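Local coordinates for protein aeromonas extracellular serine protease (Aeromonas sobria, PDB 3WQB) that cuts peptide bonds that follow two basic residues, at least one a lysine, as a secreted, calcium-binding subtilisin-like serine protease of the furin subfamily, at residues A[208-220]-A[334-346]. The protein carries 1 engineered substitution. Sequence-based numbering, arbitrary orientation.
Sequences QGAAYIKAAGNGF and GTASATPSTSGAM. Engineered in segment 334-346: A336 (natural residue Ser).
N218 reaches back from the loop after strand 211-215 and takes two bonds from T335 in the first turn of helix 335-346. Its OD1 receives the T335 backbone N at 2.9 Å, almost straight (174°) and on a lone pair in the carbonyl plane, while T335 OG1, also 2.9 Å from N218 OD1, donates from above that plane. With chi1 at 55°, T335 holds OG1 between its backbone N and carbonyl carbon, where it accepts a bent bond from the G217 N-H. The hydroxyl thus both gives and takes, and threonine adds a CG2 branch that packs beside N218 and the A216-G217 backbone. N218 ND2 binds the backbone of another protein's chain; this asparagine probably corresponds to the oxyanion-hole asparagine of subtilases, and A336, engineered from serine, stands at the predicted nucleophile position beside H115, the predicted charge-relay histidine.

Farther along the helix, T339 turns OG1 back onto T335 O (2.8 Å), which takes T339 N from the opposite face. Satisfied there, T339 OG1 lies 3.3 Å from A215 CB, a methyl small enough for close strand-helix packing. The other branch, T339 CG2, lies 3.7 Å from I213 CG2 as the two side chains pass in opposite directions. Beta-branched I213 supplies two arms that reach different turns: CG2 meets T339 and T342, and CG1 meets S343 OG, which bonds to N175. M346, a flexible chain bent at chi2 and chi3, lays its end on the small A211 methyl and near I213 CD1.

Strand and helix run nearly antiparallel (159°), packing the helix that carries the nucleophile position against strand 211-215, which lies between strands 173-179 and 255-261 in the parallel sheet; helix 115-124 adjoins at P340 and strand 277-282 at A338 and T342.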
loop_
_atom_site.group_PDB
_atom_site.type_symbol
_atom_site.label_atom_id
_atom_site.label_comp_id
_atom_site.label_asym_id
_atom_site.label_seq_id
_atom_site.Cartn_x
_atom_site.Cartn_y
_atom_site.Cartn_z
ATOM N N GLN A 208 1.634 1.253 23.382
ATOM C CA GLN A 208 0.805 2.164 22.584
ATOM C C GLN A 208 1.275 2.100 21.128
ATOM O O GLN A 208 1.556 3.128 20.500
ATOM C CB GLN A 208 0.865 3.609 23.120
ATOM C CG GLN A 208 -0.060 3.930 24.302
ATOM C CD GLN A 208 -0.013 2.891 25.407
ATOM O OE1 GLN A 208 -0.869 2.008 25.478
ATOM N NE2 GLN A 208 1.002 2.979 26.264
ATOM N N GLY A 209 1.366 0.874 20.607
ATOM C CA GLY A 209 1.942 0.630 19.287
ATOM C C GLY A 209 1.203 1.322 18.160
ATOM O O GLY A 209 -0.004 1.552 18.231
ATOM N N ALA A 210 1.951 1.649 17.115
ATOM C CA ALA A 210 1.387 2.335 15.952
ATOM C C ALA A 210 1.084 1.386 14.805
ATOM O O ALA A 210 1.887 0.517 14.470
ATOM C CB ALA A 210 2.325 3.427 15.496
ATOM N N ALA A 211 -0.090 1.571 14.226
ATOM C CA ALA A 211 -0.518 0.830 13.049
ATOM C C ALA A 211 -0.236 1.604 11.768
ATOM O O ALA A 211 -0.776 2.699 11.567
ATOM C CB ALA A 211 -1.998 0.533 13.149
ATOM N N TYR A 212 0.649 1.057 10.940
ATOM C CA TYR A 212 0.888 1.580 9.590
ATOM C C TYR A 212 -0.151 1.005 8.643
ATOM O O TYR A 212 -0.320 -0.212 8.595
ATOM C CB TYR A 212 2.314 1.232 9.123
ATOM C CG TYR A 212 3.355 1.975 9.914
ATOM C CD1 TYR A 212 3.805 1.487 11.149
ATOM C CD2 TYR A 212 3.879 3.178 9.447
ATOM C CE1 TYR A 212 4.743 2.190 11.899
ATOM C CE2 TYR A 212 4.812 3.893 10.187
ATOM C CZ TYR A 212 5.243 3.389 11.415
ATOM O OH TYR A 212 6.179 4.074 12.149
ATOM N N ILE A 213 -0.855 1.887 7.929
ATOM C CA ILE A 213 -1.898 1.508 6.972
ATOM C C ILE A 213 -1.451 1.962 5.593
ATOM O O ILE A 213 -0.915 3.071 5.450
ATOM C CB ILE A 213 -3.256 2.165 7.336
ATOM C CG1 ILE A 213 -3.499 2.149 8.864
ATOM C CG2 ILE A 213 -4.391 1.539 6.537
ATOM C CD1 ILE A 213 -3.639 0.767 9.495
ATOM N N LYS A 214 -1.661 1.118 4.584
ATOM C CA LYS A 214 -0.995 1.292 3.309
ATOM C C LYS A 214 -1.901 0.959 2.122
ATOM O O LYS A 214 -2.507 -0.114 2.076
ATOM C CB LYS A 214 0.251 0.398 3.290
ATOM C CG LYS A 214 1.106 0.472 2.030
ATOM C CD LYS A 214 1.696 1.868 1.816
ATOM C CE LYS A 214 2.825 1.838 0.811
ATOM N NZ LYS A 214 2.339 1.486 -0.563
ATOM N N ALA A 215 -1.993 1.882 1.162
ATOM C CA ALA A 215 -2.783 1.664 -0.051
ATOM C C ALA A 215 -2.178 0.558 -0.910
ATOM O O ALA A 215 -0.966 0.543 -1.149
ATOM C CB ALA A 215 -2.861 2.948 -0.843
ATOM N N ALA A 216 -3.020 -0.362 -1.387
ATOM C CA ALA A 216 -2.537 -1.425 -2.269
ATOM C C ALA A 216 -2.110 -0.947 -3.649
ATOM O O ALA A 216 -1.323 -1.614 -4.312
ATOM C CB ALA A 216 -3.591 -2.487 -2.422
ATOM N N GLY A 217 -2.643 0.196 -4.081
ATOM C CA GLY A 217 -2.517 0.632 -5.480
ATOM C C GLY A 217 -3.830 0.544 -6.235
ATOM O O GLY A 217 -4.753 -0.175 -5.823
ATOM N N ASN A 218 -3.889 1.274 -7.346
ATOM C CA ASN A 218 -5.060 1.358 -8.212
ATOM C C ASN A 218 -4.743 0.822 -9.594
ATOM O O ASN A 218 -5.187 1.393 -10.594
ATOM C CB ASN A 218 -5.509 2.817 -8.353
ATOM C CG ASN A 218 -5.864 3.450 -7.033
ATOM O OD1 ASN A 218 -6.229 2.767 -6.069
ATOM N ND2 ASN A 218 -5.786 4.763 -6.989
ATOM N N GLY A 219 -4.000 -0.280 -9.645
ATOM C CA GLY A 219 -3.477 -0.781 -10.909
ATOM C C GLY A 219 -4.082 -2.064 -11.424
ATOM O O GLY A 219 -3.407 -2.795 -12.158
ATOM N N PHE A 220 -5.337 -2.363 -11.091
ATOM C CA PHE A 220 -5.933 -3.550 -11.716
ATOM C C PHE A 220 -5.831 -3.521 -13.237
ATOM O O PHE A 220 -5.553 -4.540 -13.844
ATOM C CB PHE A 220 -7.378 -3.810 -11.287
ATOM C CG PHE A 220 -7.765 -5.250 -11.423
ATOM C CD1 PHE A 220 -8.223 -5.757 -12.645
ATOM C CD2 PHE A 220 -7.628 -6.121 -10.344
ATOM C CE1 PHE A 220 -8.546 -7.115 -12.783
ATOM C CE2 PHE A 220 -7.952 -7.468 -10.467
ATOM C CZ PHE A 220 -8.412 -7.968 -11.692
ATOM N N GLY A 334 -10.221 5.609 -4.615
ATOM C CA GLY A 334 -8.965 4.890 -4.685
ATOM C C GLY A 334 -8.654 4.050 -3.467
ATOM O O GLY A 334 -9.359 4.086 -2.449
ATOM N N THR A 335 -7.587 3.275 -3.584
ATOM C CA THR A 335 -7.035 2.665 -2.390
ATOM C C THR A 335 -6.563 3.765 -1.436
ATOM O O THR A 335 -6.421 3.517 -0.236
ATOM C CB THR A 335 -5.967 1.601 -2.693
ATOM O OG1 THR A 335 -4.933 2.154 -3.520
ATOM C CG2 THR A 335 -6.594 0.388 -3.357
ATOM N N ALA A 336 -6.375 4.987 -1.947
ATOM C CA ALA A 336 -6.112 6.141 -1.061
ATOM C C ALA A 336 -7.292 6.530 -0.191
ATOM O O ALA A 336 -7.115 7.322 0.734
ATOM C CB ALA A 336 -5.688 7.353 -1.821
ATOM N N SER A 337 -8.483 6.021 -0.509
ATOM C CA SER A 337 -9.671 6.171 0.340
ATOM C C SER A 337 -9.902 4.947 1.220
ATOM O O SER A 337 -10.378 5.067 2.340
ATOM C CB SER A 337 -10.898 6.442 -0.528
ATOM O OG SER A 337 -10.847 7.759 -1.049
ATOM N N ALA A 338 -9.561 3.765 0.709
ATOM C CA ALA A 338 -9.609 2.550 1.520
ATOM C C ALA A 338 -8.665 2.663 2.717
ATOM O O ALA A 338 -8.969 2.179 3.812
ATOM C CB ALA A 338 -9.268 1.348 0.682
ATOM N N THR A 339 -7.535 3.328 2.492
ATOM C CA THR A 339 -6.520 3.493 3.521
ATOM C C THR A 339 -7.049 4.304 4.718
ATOM O O THR A 339 -7.008 3.795 5.840
ATOM C CB THR A 339 -5.206 4.041 2.899
ATOM O OG1 THR A 339 -4.727 3.095 1.933
ATOM C CG2 THR A 339 -4.138 4.233 3.952
ATOM N N PRO A 340 -7.582 5.536 4.494
ATOM C CA PRO A 340 -8.142 6.274 5.642
ATOM C C PRO A 340 -9.408 5.634 6.208
ATOM O O PRO A 340 -9.702 5.818 7.380
ATOM C CB PRO A 340 -8.433 7.672 5.067
ATOM C CG PRO A 340 -8.535 7.465 3.583
ATOM C CD PRO A 340 -7.492 6.400 3.304
ATOM N N SER A 341 -10.148 4.896 5.387
ATOM C CA SER A 341 -11.266 4.111 5.923
ATOM C C SER A 341 -10.785 3.128 6.990
ATOM O O SER A 341 -11.418 2.972 8.029
ATOM C CB SER A 341 -12.016 3.401 4.800
ATOM O OG SER A 341 -12.647 4.344 3.952
ATOM N N THR A 342 -9.649 2.499 6.721
ATOM C CA THR A 342 -9.025 1.570 7.650
ATOM C C THR A 342 -8.366 2.297 8.826
ATOM O O THR A 342 -8.484 1.848 9.963
ATOM C CB THR A 342 -8.022 0.675 6.898
ATOM O OG1 THR A 342 -8.708 0.025 5.818
ATOM C CG2 THR A 342 -7.407 -0.373 7.808
ATOM N N SER A 343 -7.699 3.424 8.555
ATOM C CA SER A 343 -7.117 4.259 9.618
ATOM C C SER A 343 -8.188 4.686 10.612
ATOM O O SER A 343 -7.983 4.622 11.821
ATOM C CB SER A 343 -6.420 5.489 9.021
ATOM O OG SER A 343 -5.280 5.089 8.276
ATOM N N GLY A 344 -9.329 5.132 10.097
ATOM C CA GLY A 344 -10.461 5.506 10.932
ATOM C C GLY A 344 -10.997 4.334 11.737
ATOM O O GLY A 344 -11.232 4.464 12.940
ATOM N N ALA A 345 -11.148 3.175 11.095
ATOM C CA ALA A 345 -11.616 1.964 11.780
ATOM C C ALA A 345 -10.662 1.587 12.918
ATOM O O ALA A 345 -11.089 1.270 14.033
ATOM C CB ALA A 345 -11.751 0.810 10.794
ATOM N N MET A 346 -9.367 1.621 12.615
ATOM C CA MET A 346 -8.332 1.376 13.598
ATOM C C MET A 346 -8.439 2.355 14.768
ATOM O O MET A 346 -8.350 1.955 15.932
ATOM C CB MET A 346 -6.963 1.486 12.932
ATOM C CG MET A 346 -5.812 0.981 13.774
ATOM S SD MET A 346 -5.858 -0.807 14.056
ATOM C CE MET A 346 -5.371 -1.509 12.484
#